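Local coordinates for glutamine cyclotransferase (Xanthomonas campestris, PDB 3MBR), which probably catalyses the cyclisation of N-terminal glutamine in peptides to pyroglutamate, with release of ammonia, and binds a calcium ion within a five-bladed beta-propeller, at residues Q79-W82 and G87-Y90; H116-M119 and V125-K128; A164-W167 and I172-I175. The protein carries 1 engineered substitution. All blocks are in the same frame, centred on the assembly; numbering follows the deposited sequence.

Contact 1 of 3, residues Q79-W82 and G87-Y90; sequences QLTW and GFVY
Gln79 and Phe88 form an antiparallel hydrogen-bonded pair between strands 79-81 and 87-90, whose axes approach to 4.8 Å and whose directions differ by 154°. Gln79 N donates to Phe88 O at 2.9 Å, and Phe88 N returns a bond of equal length to Gln79 O. Beside this pair the CA of Gly87, which carries nothing but hydrogens toward the carbonyl, lies 3.2 Å from Gln79 O.

The side-chain bond of the contact links Gln79 with Tyr90, two residues beyond Phe88. Because CG of Gln79 stands anti to the backbone N (chi1 -178°) and the rest of the chain is extended, the amide is carried out to the tyrosine hydroxyl. Tyr90 OH donates to Gln79 OE1 at 2.8 Å, with a C=O...donor angle of 172°; the oxygen lies at the ring edge, near its plane, although the amide itself is turned steeply against the ring. Gln79 CB also rests 4.0 Å from Tyr90 CE1, adding an apolar footing. The other amide atom, NE2, makes a weak hydrogen bond to Ser36 OG. Farther along, Thr81 CG2 meets Phe88 CE1 obliquely at 3.7 Å, while Thr81 OG1 is bonded to Glu86 O within the hairpin.

These are the two inner strands of a four-stranded propeller blade. Leu80 makes backbone bonds to Ala68 and Gly69 of strand 67-73, and Gly87 to Phe101 of strand 96-102, while Val45 of strand 44-49 in another blade packs on both Gln79 and Tyr90.

Contact 2 of 3, residues H116-M119 and V125-K128; sequences HLYM and VIRK
Tyr118 with Lys128 and Met119 with Arg127 are successive antiparallel pairs in the hairpin that joins the second and third strands of a propeller blade. The second pair is hydrogen-bonded: Met119 N donates to Arg127 O at 2.8 Å and Arg127 N to Met119 O at 2.9 Å. Around the non-hydrogen-bonded pair, CA-H...O contacts run from Lys128 CA to Leu117 O and from Tyr118 CA to Arg127 O, each 3.3 Å.

Lys128 does much of the side-chain work. With CG anti to its backbone N (chi1 -171°) and the chain extended, it runs alongside Tyr118 and passes over one face of His116. Its CE makes a CH-pi contact 3.9 Å from the imidazole centroid, 25° off the ring normal, and also lies 3.5 Å from Tyr118 OH. That hydroxyl is held by a hydrogen bond with Asp113. At the edge of the tyrosine ring, Ile126 CG2 reaches Tyr118 CB at 3.9 Å.

On the other face of the sheet Met119 and Arg127 point the same way. Met119 CE sits over one face of the guanidinium, 3.5 Å from Arg127 NH1, while NH2 of the arginine engages Asp121 in a salt bridge and Pro104 O in a hydrogen bond. Stacking of Tyr118 on Trp157 carries the packing into the next blade, an interlocking of radially arranged antiparallel sheets characteristic of the beta-propeller.

Contact 3 of 3, residues A164-W167 and I172-I175; sequences ANVW and IARI
Ala164 and Ala173 hold the tight part of this hairpin contact, a hydrogen-bonded antiparallel pair in which Ala164 N donates to Ala173 O at 3.0 Å and Ala173 N to Ala164 O at 2.8 Å. Ala164 O has a further close neighbour, Ile172 CA at 3.3 Å, a CA-H...O contact that accompanies the close approach of the strands at the adjoining non-hydrogen-bonded pair, Asn165 with Ile172.

On the alanine face, Ile175 reaches diagonally across to put CD1 3.8 Å from Ala164 CB. Its CG1 lies anti to the carbonyl carbon (chi1 -59°) and the chain then extends toward the first strand, bringing a methyl group over a small residue. Leu152 and Leu155 of the adjacent strand pack against the same alanine. On the opposite face the side chains of Asn165 and Ile172 cross at about a right angle, OD1 of the asparagine approaching Ile172 CG1 at 3.7 Å. This is a van der Waals meeting; the amide is held from its other end, where Asn165 ND2 bonds to Asn153 OD1.

Packing is looser toward the turn, where Val166 CG2 comes only to 4.4 Å from Ala173 CB. Past the strand end there, the partly exposed Trp167 bonds through NE1 to Asn151. Arg174, on the far side of Ala173 from the turn, is also partly exposed; it points away from the first strand and forms a salt bridge with Glu161 and a hydrogen bond with Gln7.

Apolar methyls and backbone bonds thus make up the buried junction, while the nitrogens of the Asn165, Trp167 and Arg174 side chains are bonded to partners beyond it. Both Asn165 and Ile172 also pack on Ile209, so the contact abuts a residue of the calcium site, although neither is itself among the residues that bind the metal.

The three contacts are hairpins from three blades that follow one another along the chain, so the same antiparallel unit recurs around the propeller. Centres of contacts 1 and 2 are about 14 Å apart, and the two touch where Leu80 CD1 packs 3.9 Å from Met119 CG. Contacts 2 and 3 are also about 14 Å apart between centres, but their nearest atoms stay about 5 Å apart. Contacts 1 and 3 lie on opposite sides of the chain's centre, about 22 Å between centres. The calcium ion, bound by Leu26, Glu154, Leu155, Glu156 and Ile209, is about 11, 10 and 9 Å from the side chains of Leu80, Tyr118 and Asn165 respectively.

Contact 1 of 3, residues Q79-W82 and G87-Y90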
loop_
_atom_site.group_PDB
_atom_site.type_symbol
_atom_site.label_atom_id
_atom_site.label_comp_id
_atom_site.label_asym_id
_atom_site.label_seq_id
_atom_site.Cartn_x
_atom_site.Cartn_y
_atom_site.Cartn_z
ATOM N N GLN A 79 4.394 -0.665 -10.813
ATOM C CA GLN A 79 3.654 0.482 -10.314
ATOM C C GLN A 79 2.416 0.738 -11.139
ATOM O O GLN A 79 2.443 0.617 -12.374
ATOM C CB GLN A 79 4.571 1.700 -10.398
ATOM C CG GLN A 79 3.896 2.987 -9.837
ATOM C CD GLN A 79 4.783 4.171 -9.814
ATOM O OE1 GLN A 79 5.600 4.375 -10.693
ATOM N NE2 GLN A 79 4.623 5.010 -8.785
ATOM N N LEU A 80 1.322 1.171 -10.500
ATOM C CA LEU A 80 0.088 1.616 -11.153
ATOM C C LEU A 80 0.096 3.117 -11.302
ATOM O O LEU A 80 0.938 3.810 -10.723
ATOM C CB LEU A 80 -1.164 1.167 -10.380
ATOM C CG LEU A 80 -1.213 -0.299 -10.016
ATOM C CD1 LEU A 80 -2.414 -0.534 -9.078
ATOM C CD2 LEU A 80 -1.330 -1.137 -11.275
ATOM N N THR A 81 -0.825 3.629 -12.130
ATOM C CA THR A 81 -1.022 5.063 -12.159
ATOM C C THR A 81 -2.442 5.348 -11.779
ATOM O O THR A 81 -3.357 4.490 -11.919
ATOM C CB THR A 81 -0.767 5.650 -13.559
ATOM O OG1 THR A 81 -1.640 5.016 -14.517
ATOM C CG2 THR A 81 0.682 5.571 -13.979
ATOM N N TRP A 82 -2.691 6.540 -11.324
ATOM C CA TRP A 82 -4.076 6.799 -10.897
ATOM C C TRP A 82 -5.157 6.676 -12.008
ATOM O O TRP A 82 -6.071 5.775 -11.997
ATOM C CB TRP A 82 -4.083 8.134 -10.208
ATOM C CG TRP A 82 -5.450 8.538 -9.655
ATOM C CD1 TRP A 82 -6.500 7.700 -9.249
ATOM C CD2 TRP A 82 -5.916 9.877 -9.501
ATOM N NE1 TRP A 82 -7.567 8.470 -8.842
ATOM C CE2 TRP A 82 -7.235 9.805 -8.987
ATOM C CE3 TRP A 82 -5.344 11.140 -9.753
ATOM C CZ2 TRP A 82 -7.988 10.956 -8.714
ATOM C CZ3 TRP A 82 -6.088 12.275 -9.489
ATOM C CH2 TRP A 82 -7.404 12.175 -8.977
ATOM N N GLY A 87 0.458 1.113 -16.419
ATOM C CA GLY A 87 1.374 0.724 -15.367
ATOM C C GLY A 87 2.776 0.652 -15.893
ATOM O O GLY A 87 2.991 0.579 -17.091
ATOM N N PHE A 88 3.744 0.623 -14.999
ATOM C CA PHE A 88 5.161 0.573 -15.354
ATOM C C PHE A 88 5.881 -0.501 -14.591
ATOM O O PHE A 88 5.500 -0.833 -13.437
ATOM C CB PHE A 88 5.754 1.948 -15.011
ATOM C CG PHE A 88 5.064 3.063 -15.889
ATOM C CD1 PHE A 88 4.242 4.016 -15.338
ATOM C CD2 PHE A 88 5.131 2.966 -17.265
ATOM C CE1 PHE A 88 3.644 5.041 -16.119
ATOM C CE2 PHE A 88 4.456 3.932 -18.112
ATOM C CZ PHE A 88 3.681 4.919 -17.500
ATOM N N VAL A 89 6.880 -1.035 -15.227
ATOM C CA VAL A 89 7.741 -1.986 -14.533
ATOM C C VAL A 89 9.130 -1.408 -14.582
ATOM O O VAL A 89 9.600 -1.090 -15.691
ATOM C CB VAL A 89 7.723 -3.407 -15.228
ATOM C CG1 VAL A 89 8.697 -4.362 -14.555
ATOM C CG2 VAL A 89 6.272 -3.978 -15.371
ATOM N N TYR A 90 9.776 -1.297 -13.421
ATOM C CA TYR A 90 11.132 -0.791 -13.324
ATOM C C TYR A 90 12.064 -1.934 -12.975
ATOM O O TYR A 90 11.649 -2.849 -12.271
ATOM C CB TYR A 90 11.248 0.255 -12.159
ATOM C CG TYR A 90 10.358 1.450 -12.268
ATOM C CD1 TYR A 90 9.056 1.393 -11.850
ATOM C CD2 TYR A 90 10.821 2.656 -12.777
ATOM C CE1 TYR A 90 8.214 2.487 -11.917
ATOM C CE2 TYR A 90 9.955 3.816 -12.880
ATOM C CZ TYR A 90 8.643 3.707 -12.419
ATOM O OH TYR A 90 7.720 4.766 -12.423
#

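Contact 2 of 3, residues H116-M119 and V125-K128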
loop_
_atom_site.group_PDB
_atom_site.type_symbol
_atom_site.label_atom_id
_atom_site.label_comp_id
_atom_site.label_asym_id
_atom_site.label_seq_id
_atom_site.Cartn_x
_atom_site.Cartn_y
_atom_site.Cartn_z
ATOM N N HIS A 116 1.380 -14.330 -6.808
ATOM C CA HIS A 116 0.488 -13.428 -7.556
ATOM C C HIS A 116 0.569 -12.028 -7.016
ATOM O O HIS A 116 0.941 -11.816 -5.853
ATOM C CB HIS A 116 -0.985 -13.801 -7.452
ATOM C CG HIS A 116 -1.271 -15.082 -8.143
ATOM N ND1 HIS A 116 -1.151 -16.278 -7.482
ATOM C CD2 HIS A 116 -1.499 -15.358 -9.448
ATOM C CE1 HIS A 116 -1.412 -17.267 -8.343
ATOM N NE2 HIS A 116 -1.607 -16.736 -9.546
ATOM N N LEU A 117 0.167 -11.083 -7.862
ATOM C CA LEU A 117 -0.027 -9.722 -7.365
ATOM C C LEU A 117 -1.489 -9.546 -7.058
ATOM O O LEU A 117 -2.338 -10.265 -7.614
ATOM C CB LEU A 117 0.328 -8.682 -8.482
ATOM C CG LEU A 117 1.655 -8.884 -9.169
ATOM C CD1 LEU A 117 1.811 -7.733 -10.144
ATOM C CD2 LEU A 117 2.837 -9.001 -8.226
ATOM N N TYR A 118 -1.793 -8.619 -6.160
ATOM C CA TYR A 118 -3.170 -8.244 -5.759
ATOM C C TYR A 118 -3.314 -6.762 -5.967
ATOM O O TYR A 118 -2.487 -5.997 -5.540
ATOM C CB TYR A 118 -3.415 -8.646 -4.275
ATOM C CG TYR A 118 -3.298 -10.122 -4.081
ATOM C CD1 TYR A 118 -2.059 -10.707 -3.818
ATOM C CD2 TYR A 118 -4.413 -10.913 -4.154
ATOM C CE1 TYR A 118 -1.927 -12.128 -3.702
ATOM C CE2 TYR A 118 -4.327 -12.276 -3.987
ATOM C CZ TYR A 118 -3.077 -12.896 -3.758
ATOM O OH TYR A 118 -2.993 -14.294 -3.570
ATOM N N MET A 119 -4.329 -6.383 -6.730
ATOM C CA MET A 119 -4.525 -4.973 -7.101
ATOM C C MET A 119 -5.910 -4.468 -6.608
ATOM O O MET A 119 -6.964 -5.056 -6.845
ATOM C CB MET A 119 -4.540 -4.906 -8.660
ATOM C CG MET A 119 -4.813 -3.575 -9.169
ATOM S SD MET A 119 -4.680 -3.453 -10.978
ATOM C CE MET A 119 -5.585 -1.917 -11.389
ATOM N N VAL A 125 -13.727 -5.184 -5.387
ATOM C CA VAL A 125 -13.197 -6.424 -6.026
ATOM C C VAL A 125 -11.669 -6.244 -6.226
ATOM O O VAL A 125 -11.236 -5.415 -7.077
ATOM C CB VAL A 125 -13.882 -6.641 -7.361
ATOM C CG1 VAL A 125 -13.271 -7.825 -8.093
ATOM C CG2 VAL A 125 -15.348 -6.831 -7.124
ATOM N N ILE A 126 -10.870 -6.953 -5.437
ATOM C CA ILE A 126 -9.409 -6.995 -5.653
ATOM C C ILE A 126 -9.059 -7.993 -6.789
ATOM O O ILE A 126 -9.528 -9.156 -6.807
ATOM C CB ILE A 126 -8.744 -7.504 -4.381
ATOM C CG1 ILE A 126 -8.993 -6.569 -3.187
ATOM C CG2 ILE A 126 -7.240 -7.785 -4.558
ATOM C CD1 ILE A 126 -8.566 -7.098 -1.987
ATOM N N ARG A 127 -8.247 -7.506 -7.715
ATOM C CA ARG A 127 -7.806 -8.315 -8.878
ATOM C C ARG A 127 -6.547 -9.108 -8.496
ATOM O O ARG A 127 -5.582 -8.584 -7.935
ATOM C CB ARG A 127 -7.525 -7.419 -10.064
ATOM C CG ARG A 127 -8.622 -6.356 -10.408
ATOM C CD ARG A 127 -8.169 -5.409 -11.550
ATOM N NE ARG A 127 -9.064 -4.263 -11.804
ATOM C CZ ARG A 127 -8.908 -3.299 -12.729
ATOM N NH1 ARG A 127 -7.931 -3.317 -13.647
ATOM N NH2 ARG A 127 -9.803 -2.279 -12.783
ATOM N N LYS A 128 -6.523 -10.374 -8.907
ATOM C CA LYS A 128 -5.315 -11.201 -8.706
ATOM C C LYS A 128 -4.629 -11.316 -10.079
ATOM O O LYS A 128 -5.262 -11.747 -11.062
ATOM C CB LYS A 128 -5.749 -12.537 -8.153
ATOM C CG LYS A 128 -4.685 -13.486 -7.668
ATOM C CD LYS A 128 -5.413 -14.752 -7.027
ATOM C CE LYS A 128 -4.500 -15.736 -6.348
ATOM N NZ LYS A 128 -5.141 -17.131 -6.233
#

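Contact 3 of 3, residues A164-W167 and I172-I175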
loop_
_atom_site.group_PDB
_atom_site.type_symbol
_atom_site.label_atom_id
_atom_site.label_comp_id
_atom_site.label_asym_id
_atom_site.label_seq_id
_atom_site.Cartn_x
_atom_site.Cartn_y
_atom_site.Cartn_z
ATOM N N ALA A 164 -5.667 -4.118 4.082
ATOM C CA ALA A 164 -6.103 -3.038 3.166
ATOM C C ALA A 164 -6.505 -1.832 3.979
ATOM O O ALA A 164 -7.314 -1.939 4.920
ATOM C CB ALA A 164 -7.336 -3.526 2.353
ATOM N N ASN A 165 -5.927 -0.686 3.630
ATOM C CA ASN A 165 -6.401 0.552 4.275
ATOM C C ASN A 165 -7.718 1.031 3.727
ATOM O O ASN A 165 -7.904 1.023 2.499
ATOM C CB ASN A 165 -5.383 1.676 4.044
ATOM C CG ASN A 165 -5.629 2.862 4.935
ATOM O OD1 ASN A 165 -5.557 2.740 6.169
ATOM N ND2 ASN A 165 -5.881 4.039 4.340
ATOM N N VAL A 166 -8.617 1.455 4.635
ATOM C CA VAL A 166 -9.923 2.005 4.329
ATOM C C VAL A 166 -9.825 3.508 4.865
ATOM O O VAL A 166 -10.068 3.887 6.084
ATOM C CB VAL A 166 -10.991 1.326 5.228
ATOM C CG1 VAL A 166 -12.277 1.745 4.729
ATOM C CG2 VAL A 166 -10.867 -0.227 5.182
ATOM N N TRP A 167 -9.362 4.368 4.021
ATOM C CA TRP A 167 -9.108 5.717 4.442
ATOM C C TRP A 167 -10.284 6.440 4.935
ATOM O O TRP A 167 -10.109 7.367 5.677
ATOM C CB TRP A 167 -8.465 6.559 3.296
ATOM C CG TRP A 167 -9.440 6.864 2.059
ATOM C CD1 TRP A 167 -9.686 6.080 0.896
ATOM C CD2 TRP A 167 -10.222 8.084 1.888
ATOM N NE1 TRP A 167 -10.573 6.783 0.031
ATOM C CE2 TRP A 167 -10.946 7.966 0.658
ATOM C CE3 TRP A 167 -10.444 9.219 2.717
ATOM C CZ2 TRP A 167 -11.784 8.984 0.213
ATOM C CZ3 TRP A 167 -11.298 10.264 2.227
ATOM C CH2 TRP A 167 -11.936 10.124 1.055
ATOM N N ILE A 172 -7.484 -0.239 9.113
ATOM C CA ILE A 172 -6.986 -1.282 8.180
ATOM C C ILE A 172 -7.854 -2.493 8.376
ATOM O O ILE A 172 -8.216 -2.866 9.548
ATOM C CB ILE A 172 -5.535 -1.555 8.537
ATOM C CG1 ILE A 172 -4.699 -0.243 8.223
ATOM C CG2 ILE A 172 -5.015 -2.819 7.790
ATOM C CD1 ILE A 172 -3.248 -0.409 8.610
ATOM N N ALA A 173 -8.302 -3.105 7.295
ATOM C CA ALA A 173 -9.010 -4.369 7.319
ATOM C C ALA A 173 -8.011 -5.507 7.177
ATOM O O ALA A 173 -7.172 -5.464 6.257
ATOM C CB ALA A 173 -9.945 -4.395 6.133
ATOM N N ARG A 174 -8.059 -6.543 8.042
ATOM C CA ARG A 174 -7.302 -7.799 7.795
ATOM C C ARG A 174 -8.290 -8.710 7.102
ATOM O O ARG A 174 -9.359 -9.018 7.686
ATOM C CB ARG A 174 -6.885 -8.428 9.116
ATOM C CG ARG A 174 -5.824 -7.800 9.697
ATOM C CD ARG A 174 -5.465 -8.454 11.083
ATOM N NE ARG A 174 -5.514 -9.904 11.048
ATOM C CZ ARG A 174 -6.060 -10.806 11.909
ATOM N NH1 ARG A 174 -6.011 -12.083 11.562
ATOM N NH2 ARG A 174 -6.608 -10.566 13.128
ATOM N N ILE A 175 -7.957 -9.110 5.890
ATOM C CA ILE A 175 -8.830 -9.903 4.993
ATOM C C ILE A 175 -8.340 -11.330 4.814
ATOM O O ILE A 175 -7.175 -11.546 4.493
ATOM C CB ILE A 175 -8.952 -9.210 3.599
ATOM C CG1 ILE A 175 -9.549 -7.782 3.778
ATOM C CG2 ILE A 175 -9.808 -9.998 2.545
ATOM C CD1 ILE A 175 -9.146 -6.853 2.651
#